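Local atomic coordinates of hypothetical protein (Aquifex aeolicus, PDB entry 2HEK), a protein that binds zinc and GDP at sites far from each other and, as an HD-domain protein, may hydrolyse dGTP. Residues E117-L122 and Y126-I131; K78-L83 and R136-K141; S230-E235 and K281-L286. One frame throughout, in Å; residues are numbered along the deposited sequence.

Interaction 1: residues E117-L122 and Y126-I131; sequences EIYEIL and YSHEDI
The Tyr119 ring has Ile131 CD1 over one face, a CH-pi contact with this carbon 4.2 Å from the ring centroid. At its edge lie His128 ND1, 3.0 Å from Tyr119 OH, and a water in the ring plane. That water accepts from Tyr119 OH and donates to His128 O. It also sits over one face of the His128 ring. A chi1 of -165° sets Tyr119 CG opposite the main-chain nitrogen and brings the ring up to Ile131. Ile131 uses two branches. CG2 comes within 3.5 Å of Tyr119 CE1, and CD1 also packs on Leu122 CB at 3.6 Å. Tyr126 donates its backbone N to Leu122 O (2.8 Å), and the edge of its own ring lies near that same oxygen. Its side chain packs on Leu76 and Leu79 of helix 74-82. Leu122 also packs on Leu22 of helix 17-23. Ser127 is the N-cap of the second helix, its OG accepting from Asp130 N at 3.0 Å. The contact thus pairs two consecutive helices joined by a short connection, the second opened by a serine N-cap, within the helical HD domain.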
loop_
_atom_site.group_PDB
_atom_site.type_symbol
_atom_site.label_atom_id
_atom_site.label_comp_id
_atom_site.label_asym_id
_atom_site.label_seq_id
_atom_site.Cartn_x
_atom_site.Cartn_y
_atom_site.Cartn_z
ATOM N N GLU A 117 37.343 6.497 16.648
ATOM C CA GLU A 117 37.624 7.030 15.304
ATOM C C GLU A 117 36.569 8.007 14.801
ATOM O O GLU A 117 36.850 8.791 13.906
ATOM C CB GLU A 117 37.833 5.896 14.269
ATOM C CG GLU A 117 36.707 4.839 14.233
ATOM C CD GLU A 117 36.869 3.769 13.116
ATOM O OE1 GLU A 117 37.361 4.123 11.999
ATOM O OE2 GLU A 117 36.498 2.580 13.356
ATOM N N ILE A 118 35.339 7.951 15.339
ATOM C CA ILE A 118 34.300 8.921 14.932
ATOM C C ILE A 118 34.841 10.358 15.011
ATOM O O ILE A 118 34.657 11.147 14.099
ATOM C CB ILE A 118 32.994 8.797 15.778
ATOM C CG1 ILE A 118 32.352 7.412 15.607
ATOM C CG2 ILE A 118 31.991 9.916 15.457
ATOM C CD1 ILE A 118 31.906 7.126 14.214
ATOM N N TYR A 119 35.525 10.704 16.096
ATOM C CA TYR A 119 36.027 12.089 16.218
ATOM C C TYR A 119 36.934 12.501 15.041
ATOM O O TYR A 119 36.738 13.562 14.384
ATOM C CB TYR A 119 36.768 12.273 17.556
ATOM C CG TYR A 119 36.955 13.750 17.843
ATOM C CD1 TYR A 119 35.871 14.545 18.254
ATOM C CD2 TYR A 119 38.195 14.361 17.659
ATOM C CE1 TYR A 119 36.022 15.922 18.506
ATOM C CE2 TYR A 119 38.371 15.743 17.908
ATOM C CZ TYR A 119 37.272 16.503 18.324
ATOM O OH TYR A 119 37.406 17.844 18.533
ATOM N N GLU A 120 37.932 11.665 14.752
ATOM C CA GLU A 120 38.862 11.930 13.649
ATOM C C GLU A 120 38.119 12.038 12.337
ATOM O O GLU A 120 38.424 12.885 11.475
ATOM C CB GLU A 120 39.906 10.820 13.566
ATOM C CG GLU A 120 41.117 11.061 14.450
ATOM C CD GLU A 120 40.852 10.820 15.937
ATOM O OE1 GLU A 120 41.578 11.434 16.753
ATOM O OE2 GLU A 120 39.928 10.026 16.300
ATOM N N ILE A 121 37.117 11.182 12.169
ATOM C CA ILE A 121 36.338 11.238 10.941
ATOM C C ILE A 121 35.628 12.585 10.828
ATOM O O ILE A 121 35.710 13.262 9.783
ATOM C CB ILE A 121 35.332 10.024 10.839
ATOM C CG1 ILE A 121 36.109 8.709 10.708
ATOM C CG2 ILE A 121 34.382 10.250 9.646
ATOM C CD1 ILE A 121 35.289 7.412 11.052
ATOM N N LEU A 122 34.925 12.998 11.885
ATOM C CA LEU A 122 34.229 14.317 11.843
ATOM C C LEU A 122 35.195 15.518 11.658
ATOM O O LEU A 122 34.867 16.519 10.963
ATOM C CB LEU A 122 33.401 14.512 13.112
ATOM C CG LEU A 122 32.205 13.562 13.342
ATOM C CD1 LEU A 122 31.681 13.720 14.758
ATOM C CD2 LEU A 122 31.133 13.926 12.327
ATOM N N TYR A 126 34.622 19.078 9.897
ATOM C CA TYR A 126 34.054 20.086 10.839
ATOM C C TYR A 126 35.114 20.574 11.817
ATOM O O TYR A 126 35.977 19.802 12.189
ATOM C CB TYR A 126 32.829 19.513 11.598
ATOM C CG TYR A 126 31.620 19.445 10.671
ATOM C CD1 TYR A 126 31.248 18.252 10.056
ATOM C CD2 TYR A 126 30.930 20.607 10.328
ATOM C CE1 TYR A 126 30.167 18.217 9.156
ATOM C CE2 TYR A 126 29.872 20.591 9.430
ATOM C CZ TYR A 126 29.490 19.392 8.859
ATOM O OH TYR A 126 28.431 19.421 7.962
ATOM N N SER A 127 35.011 21.845 12.227
ATOM C CA SER A 127 35.872 22.463 13.249
ATOM C C SER A 127 35.627 21.800 14.599
ATOM O O SER A 127 34.573 21.170 14.800
ATOM C CB SER A 127 35.505 23.933 13.351
ATOM O OG SER A 127 34.179 24.073 13.871
ATOM N N HIS A 128 36.572 21.944 15.536
ATOM C CA HIS A 128 36.373 21.506 16.914
ATOM C C HIS A 128 35.040 22.018 17.514
ATOM O O HIS A 128 34.346 21.266 18.214
ATOM C CB HIS A 128 37.540 22.020 17.816
ATOM C CG HIS A 128 37.447 21.557 19.227
ATOM N ND1 HIS A 128 38.160 20.477 19.702
ATOM C CD2 HIS A 128 36.666 21.968 20.250
ATOM C CE1 HIS A 128 37.842 20.259 20.968
ATOM N NE2 HIS A 128 36.937 21.150 21.327
ATOM N N GLU A 129 34.724 23.300 17.289
ATOM C CA GLU A 129 33.479 23.927 17.793
ATOM C C GLU A 129 32.213 23.278 17.182
ATOM O O GLU A 129 31.269 23.008 17.890
ATOM C CB GLU A 129 33.477 25.407 17.456
ATOM C CG GLU A 129 32.197 26.238 17.739
ATOM C CD GLU A 129 31.593 26.133 19.164
ATOM O OE1 GLU A 129 32.213 25.573 20.121
ATOM O OE2 GLU A 129 30.442 26.644 19.323
ATOM N N ASP A 130 32.179 23.094 15.871
ATOM C CA ASP A 130 31.013 22.419 15.218
ATOM C C ASP A 130 30.783 20.991 15.681
ATOM O O ASP A 130 29.648 20.567 15.802
ATOM C CB ASP A 130 31.099 22.528 13.710
ATOM C CG ASP A 130 30.776 23.927 13.236
ATOM O OD1 ASP A 130 30.048 24.648 13.962
ATOM O OD2 ASP A 130 31.238 24.338 12.153
ATOM N N ILE A 131 31.848 20.267 16.020
ATOM C CA ILE A 131 31.687 18.952 16.618
ATOM C C ILE A 131 31.069 19.062 18.024
ATOM O O ILE A 131 30.263 18.211 18.422
ATOM C CB ILE A 131 33.003 18.173 16.633
ATOM C CG1 ILE A 131 33.472 17.864 15.198
ATOM C CG2 ILE A 131 32.861 16.884 17.383
ATOM C CD1 ILE A 131 34.866 17.119 15.132
HETATM O O HOH W 1 35.160 19.017 19.394
#

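Interaction 2: residues K78-L83 and R136-K141; sequences KLAGLL and RITLGK
Thr138 and Ala80 meet where the two helices come closest, their CA atoms 5.1 Å apart. Thr138 OG1 donates to Ala80 O at 2.7 Å. The hydroxyl approaches from above the carbonyl plane, 36° out of it, and not on a lone pair. With OG1 opposite the main-chain nitrogen (chi1 -150°), the oxygen can reach the first helix. Beside this bond the packing is apolar. Ala80 CB lies 3.8 Å from Ile137 CG2 and 4.1 Å from Thr138 CB. The small alanine side chain is consistent with so close an approach. Ile154 of helix 145-155 touches both Ala80 and Ile137. Leu83 marks the looser margin, its side chain no nearer than 5.4 Å to the second segment. Beyond Thr138 the chain becomes exposed at Gly140 and Lys141. Gly140, with positive phi, forms a Schellman motif, in which Lys141 N bonds to Arg136 O (2.9 Å) and Gly140 N to Ile137 O. A valine in place of Thr138 would probably keep much of the packing but leave Ala80 O without its hydroxyl donor. Thr138 also touches His84, and its side chain is about 8 Å from that of the zinc ligand Asp161. The chemistry is a buried hydroxyl-to-carbonyl bond beside a small apolar patch, which is consistent with a set spacing of the helices near the zinc site.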
loop_
_atom_site.group_PDB
_atom_site.type_symbol
_atom_site.label_atom_id
_atom_site.label_comp_id
_atom_site.label_asym_id
_atom_site.label_seq_id
_atom_site.Cartn_x
_atom_site.Cartn_y
_atom_site.Cartn_z
ATOM N N LYS A 78 22.078 16.683 9.714
ATOM C CA LYS A 78 21.910 15.335 9.157
ATOM C C LYS A 78 22.877 14.409 9.848
ATOM O O LYS A 78 22.517 13.274 10.241
ATOM C CB LYS A 78 22.160 15.286 7.642
ATOM C CG LYS A 78 20.972 15.821 6.794
ATOM C CD LYS A 78 21.424 16.102 5.358
ATOM C CE LYS A 78 22.137 14.873 4.702
ATOM N NZ LYS A 78 22.635 15.219 3.301
ATOM N N LEU A 79 24.110 14.873 10.024
ATOM C CA LEU A 79 25.066 14.000 10.715
ATOM C C LEU A 79 24.703 13.845 12.176
ATOM O O LEU A 79 24.893 12.774 12.733
ATOM C CB LEU A 79 26.537 14.464 10.516
ATOM C CG LEU A 79 27.053 14.462 9.064
ATOM C CD1 LEU A 79 28.540 14.952 8.940
ATOM C CD2 LEU A 79 26.878 13.081 8.403
ATOM N N ALA A 80 24.184 14.900 12.824
ATOM C CA ALA A 80 23.723 14.749 14.205
ATOM C C ALA A 80 22.627 13.667 14.274
ATOM O O ALA A 80 22.579 12.877 15.229
ATOM C CB ALA A 80 23.188 16.107 14.748
ATOM N N GLY A 81 21.736 13.653 13.267
ATOM C CA GLY A 81 20.679 12.613 13.168
ATOM C C GLY A 81 21.321 11.239 13.008
ATOM O O GLY A 81 21.008 10.304 13.745
ATOM N N LEU A 82 22.235 11.111 12.053
ATOM C CA LEU A 82 22.950 9.847 11.820
ATOM C C LEU A 82 23.610 9.211 13.068
ATOM O O LEU A 82 23.545 7.976 13.263
ATOM C CB LEU A 82 23.983 10.061 10.703
ATOM C CG LEU A 82 24.684 8.802 10.159
ATOM C CD1 LEU A 82 23.691 7.894 9.354
ATOM C CD2 LEU A 82 25.922 9.184 9.286
ATOM N N LEU A 83 24.206 10.042 13.946
ATOM C CA LEU A 83 24.996 9.500 15.058
ATOM C C LEU A 83 24.218 9.435 16.362
ATOM O O LEU A 83 24.760 9.073 17.403
ATOM C CB LEU A 83 26.274 10.343 15.232
ATOM C CG LEU A 83 27.114 10.456 13.945
ATOM C CD1 LEU A 83 28.313 11.347 14.184
ATOM C CD2 LEU A 83 27.585 9.078 13.453
ATOM N N ARG A 136 25.814 18.508 21.236
ATOM C CA ARG A 136 24.693 19.137 21.953
ATOM C C ARG A 136 23.374 18.946 21.221
ATOM O O ARG A 136 22.366 18.651 21.834
ATOM C CB ARG A 136 24.962 20.647 22.153
ATOM C CG ARG A 136 25.981 20.902 23.270
ATOM C CD ARG A 136 26.025 22.370 23.757
ATOM N NE ARG A 136 26.522 23.280 22.730
ATOM C CZ ARG A 136 27.829 23.508 22.523
ATOM N NH1 ARG A 136 28.745 22.876 23.233
ATOM N NH2 ARG A 136 28.211 24.334 21.595
ATOM N N ILE A 137 23.397 19.168 19.917
ATOM C CA ILE A 137 22.241 19.036 19.061
ATOM C C ILE A 137 21.700 17.598 19.155
ATOM O O ILE A 137 20.503 17.383 19.414
ATOM C CB ILE A 137 22.594 19.443 17.617
ATOM C CG1 ILE A 137 22.764 20.966 17.559
ATOM C CG2 ILE A 137 21.496 18.958 16.555
ATOM C CD1 ILE A 137 23.541 21.433 16.389
ATOM N N THR A 138 22.591 16.624 19.018
ATOM C CA THR A 138 22.153 15.243 19.049
ATOM C C THR A 138 21.670 14.784 20.429
ATOM O O THR A 138 20.830 13.891 20.517
ATOM C CB THR A 138 23.180 14.254 18.438
ATOM O OG1 THR A 138 22.450 13.147 17.883
ATOM C CG2 THR A 138 24.194 13.754 19.483
ATOM N N LEU A 139 22.176 15.383 21.506
ATOM C CA LEU A 139 21.733 14.970 22.833
ATOM C C LEU A 139 20.534 15.744 23.316
ATOM O O LEU A 139 20.055 15.501 24.421
ATOM C CB LEU A 139 22.850 15.104 23.866
ATOM C CG LEU A 139 24.117 14.316 23.600
ATOM C CD1 LEU A 139 25.116 14.610 24.711
ATOM C CD2 LEU A 139 23.810 12.851 23.525
ATOM N N GLY A 140 20.062 16.683 22.518
ATOM C CA GLY A 140 18.998 17.591 22.968
ATOM C C GLY A 140 19.414 18.521 24.123
ATOM O O GLY A 140 18.610 18.807 25.015
ATOM N N LYS A 141 20.670 18.983 24.119
ATOM C CA LYS A 141 21.141 19.959 25.121
ATOM C C LYS A 141 21.708 21.241 24.491
ATOM O O LYS A 141 22.876 21.559 24.693
ATOM C CB LYS A 141 22.185 19.317 26.029
ATOM C CG LYS A 141 21.788 17.972 26.532
ATOM C CD LYS A 141 22.283 17.753 27.931
ATOM C CE LYS A 141 21.492 16.641 28.614
ATOM N NZ LYS A 141 21.488 16.793 30.098
#

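Interaction 3: residues S230-E235 and K281-L286; sequences SIHLVE and KHFKTL. With GDP (guanosine-5'-diphosphate), chain G.
His232 on helix 224-240 faces the extended backbone at His282 and Phe283, which leads into strand 284-289; the nearest CA atoms, those of His232 and His282, are 7.6 Å apart. Phe283 N donates to His232 NE2 at 3.1 Å, with a nearly straight angle of 169°. The N-H lies near the imidazole plane, and because a backbone N-H can only donate, NE2 accepts and probably carries no proton. The His232 ring turns its edge, at CE1, to one face of Phe283, 3.7 Å from Phe283 CD1 and offset toward the rim. The pair is T-shaped, with planes at 76°. On the other part of the ring, His232 CD2 packs 3.9 Å from His282 CB. The His282 ring turns away from the helix segment to the ligand, its CG between the backbone N and the carbonyl carbon (chi1 60°). Its ND1 donates to Phe283 O at 2.8 Å, and its NE2 to GDP O2A at 2.8 Å. Arg280 also bonds the nucleotide, and Lys3 and Arg32 of the second subunit hydrogen-bond to it. With both ring nitrogens donating, His282 is probably protonated, which would suit the diphosphate; His232 bonds the backbone next to it and so acts as a second-shell residue.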
loop_
_atom_site.group_PDB
_atom_site.type_symbol
_atom_site.label_atom_id
_atom_site.label_comp_id
_atom_site.label_asym_id
_atom_site.label_seq_id
_atom_site.Cartn_x
_atom_site.Cartn_y
_atom_site.Cartn_z
ATOM N N SER A 230 11.010 -7.278 29.398
ATOM C CA SER A 230 11.960 -6.203 29.686
ATOM C C SER A 230 12.283 -6.129 31.184
ATOM O O SER A 230 13.434 -5.893 31.560
ATOM C CB SER A 230 11.407 -4.861 29.196
ATOM O OG SER A 230 12.344 -3.824 29.443
ATOM N N ILE A 231 11.266 -6.338 32.023
ATOM C CA ILE A 231 11.454 -6.442 33.483
ATOM C C ILE A 231 12.458 -7.561 33.819
ATOM O O ILE A 231 13.440 -7.297 34.494
ATOM C CB ILE A 231 10.110 -6.584 34.218
ATOM C CG1 ILE A 231 9.312 -5.269 34.128
ATOM C CG2 ILE A 231 10.282 -6.967 35.692
ATOM C CD1 ILE A 231 7.882 -5.445 34.545
ATOM N N HIS A 232 12.262 -8.766 33.279
ATOM C CA HIS A 232 13.240 -9.862 33.439
ATOM C C HIS A 232 14.625 -9.541 32.890
ATOM O O HIS A 232 15.629 -9.797 33.547
ATOM C CB HIS A 232 12.734 -11.189 32.846
ATOM C CG HIS A 232 11.488 -11.709 33.492
ATOM N ND1 HIS A 232 11.338 -11.780 34.862
ATOM C CD2 HIS A 232 10.348 -12.217 32.962
ATOM C CE1 HIS A 232 10.147 -12.278 35.145
ATOM N NE2 HIS A 232 9.532 -12.560 34.010
ATOM N N LEU A 233 14.685 -8.967 31.688
ATOM C CA LEU A 233 15.949 -8.629 31.070
ATOM C C LEU A 233 16.739 -7.617 31.904
ATOM O O LEU A 233 17.945 -7.762 32.114
ATOM C CB LEU A 233 15.747 -8.096 29.650
ATOM C CG LEU A 233 17.173 -7.818 29.182
ATOM C CD1 LEU A 233 17.781 -8.905 28.318
ATOM C CD2 LEU A 233 17.265 -6.501 28.529
ATOM N N VAL A 234 16.055 -6.583 32.375
ATOM C CA VAL A 234 16.731 -5.521 33.098
ATOM C C VAL A 234 17.289 -6.038 34.448
ATOM O O VAL A 234 18.407 -5.689 34.857
ATOM C CB VAL A 234 15.842 -4.251 33.185
ATOM C CG1 VAL A 234 16.386 -3.277 34.180
ATOM C CG2 VAL A 234 15.768 -3.574 31.792
ATOM N N GLU A 235 16.551 -6.913 35.110
ATOM C CA GLU A 235 17.072 -7.534 36.325
ATOM C C GLU A 235 18.380 -8.285 36.044
ATOM O O GLU A 235 19.367 -8.135 36.790
ATOM C CB GLU A 235 16.027 -8.462 36.944
ATOM C CG GLU A 235 14.901 -7.687 37.588
ATOM C CD GLU A 235 13.762 -8.548 38.081
ATOM O OE1 GLU A 235 13.928 -9.779 38.178
ATOM O OE2 GLU A 235 12.690 -7.980 38.387
ATOM N N LYS A 281 8.906 -18.839 30.101
ATOM C CA LYS A 281 8.552 -19.009 31.515
ATOM C C LYS A 281 8.482 -17.640 32.214
ATOM O O LYS A 281 8.680 -17.562 33.423
ATOM C CB LYS A 281 9.548 -19.934 32.220
ATOM C CG LYS A 281 9.615 -21.350 31.672
ATOM C CD LYS A 281 10.452 -22.252 32.567
ATOM C CE LYS A 281 10.662 -23.631 31.967
ATOM N NZ LYS A 281 11.995 -24.192 32.327
ATOM N N HIS A 282 8.211 -16.582 31.432
ATOM C CA HIS A 282 8.048 -15.229 31.970
ATOM C C HIS A 282 6.895 -15.233 32.978
ATOM O O HIS A 282 5.943 -16.012 32.833
ATOM C CB HIS A 282 7.774 -14.194 30.831
ATOM C CG HIS A 282 6.538 -14.471 30.021
ATOM N ND1 HIS A 282 5.275 -14.080 30.423
ATOM C CD2 HIS A 282 6.381 -15.028 28.795
ATOM C CE1 HIS A 282 4.384 -14.457 29.517
ATOM N NE2 HIS A 282 5.032 -15.024 28.511
ATOM N N PHE A 283 6.962 -14.355 33.979
ATOM C CA PHE A 283 5.822 -14.181 34.877
ATOM C C PHE A 283 4.573 -13.918 34.048
ATOM O O PHE A 283 4.617 -13.243 32.999
ATOM C CB PHE A 283 6.062 -13.067 35.893
ATOM C CG PHE A 283 7.030 -13.428 37.021
ATOM C CD1 PHE A 283 7.873 -14.527 36.935
ATOM C CD2 PHE A 283 7.101 -12.632 38.152
ATOM C CE1 PHE A 283 8.766 -14.829 37.974
ATOM C CE2 PHE A 283 7.990 -12.920 39.206
ATOM C CZ PHE A 283 8.825 -14.023 39.118
ATOM N N LYS A 284 3.466 -14.487 34.493
ATOM C CA LYS A 284 2.216 -14.405 33.757
ATOM C C LYS A 284 1.377 -13.207 34.253
ATOM O O LYS A 284 1.377 -12.898 35.438
ATOM C CB LYS A 284 1.492 -15.733 33.904
ATOM C CG LYS A 284 0.168 -15.833 33.197
ATOM C CD LYS A 284 -0.205 -17.299 33.026
ATOM C CE LYS A 284 -1.383 -17.469 32.084
ATOM N NZ LYS A 284 -1.558 -18.909 31.722
ATOM N N THR A 285 0.686 -12.523 33.346
ATOM C CA THR A 285 -0.109 -11.352 33.719
ATOM C C THR A 285 -1.307 -11.787 34.579
ATOM O O THR A 285 -2.145 -12.565 34.140
ATOM C CB THR A 285 -0.625 -10.566 32.474
ATOM O OG1 THR A 285 0.480 -10.271 31.605
ATOM C CG2 THR A 285 -1.254 -9.266 32.901
ATOM N N LEU A 286 -1.375 -11.289 35.798
ATOM C CA LEU A 286 -2.539 -11.582 36.652
ATOM C C LEU A 286 -3.609 -10.498 36.480
ATOM O O LEU A 286 -4.791 -10.792 36.354
ATOM C CB LEU A 286 -2.094 -11.684 38.117
ATOM C CG LEU A 286 -3.144 -11.977 39.209
ATOM C CD1 LEU A 286 -3.846 -13.311 38.968
ATOM C CD2 LEU A 286 -2.445 -11.959 40.548
HETATM P PB GDP G . 0.486 -15.285 27.026
HETATM O O1B GDP G . -0.203 -13.927 27.074
HETATM O O2B GDP G . 0.430 -15.977 28.383
HETATM O O3B GDP G . -0.205 -16.175 25.994
HETATM O O3A GDP G . 2.051 -15.086 26.660
HETATM P PA GDP G . 2.881 -15.941 25.576
HETATM O O1A GDP G . 2.257 -17.259 25.201
HETATM O O2A GDP G . 4.280 -16.165 26.090
HETATM O "O5'" GDP G . 3.001 -15.003 24.261
HETATM C "C5'" GDP G . 2.099 -13.960 23.918
HETATM C "C4'" GDP G . 2.197 -13.588 22.432
HETATM O "O4'" GDP G . 3.484 -13.824 21.829
HETATM C "C3'" GDP G . 1.204 -14.350 21.594
HETATM O "O3'" GDP G . 0.552 -13.320 20.795
HETATM C "C2'" GDP G . 2.081 -15.131 20.662
HETATM O "O2'" GDP G . 1.386 -15.183 19.439
HETATM C "C1'" GDP G . 3.320 -14.293 20.496
HETATM N N9 GDP G . 4.543 -15.082 20.226
HETATM C C8 GDP G . 5.576 -14.705 19.455
HETATM N N7 GDP G . 6.559 -15.629 19.465
HETATM C C5 GDP G . 6.143 -16.629 20.259
HETATM C C6 GDP G . 6.687 -17.930 20.689
HETATM O O6 GDP G . 7.797 -18.246 20.283
HETATM N N1 GDP G . 5.996 -18.691 21.556
HETATM C C2 GDP G . 4.779 -18.322 22.011
HETATM N N2 GDP G . 4.126 -19.168 22.877
HETATM N N3 GDP G . 4.210 -17.127 21.641
HETATM C C4 GDP G . 4.835 -16.273 20.787
#

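Overall arrangement
From the N terminus, helix 74-82 comes first and supplies one side of interaction 2. The chain then passes through helices 95-98, 108-115 and 117-123. Interaction 1 closes a short loop from 117-122 to 126-131, and helix 128-139 runs on to 136-141, where interaction 2 closes its larger loop around it. The two therefore nest, share helix 128-139 and touch, as at Tyr126 and Leu79, where CE1 and CD1 are 3.7 Å apart. Both belong to the HD domain. Interaction 3 follows in series. It closes a separate loop in the HD-associated region, joining helix 224-240 to strand 284-289. Its centre is 33 Å from that of interaction 2.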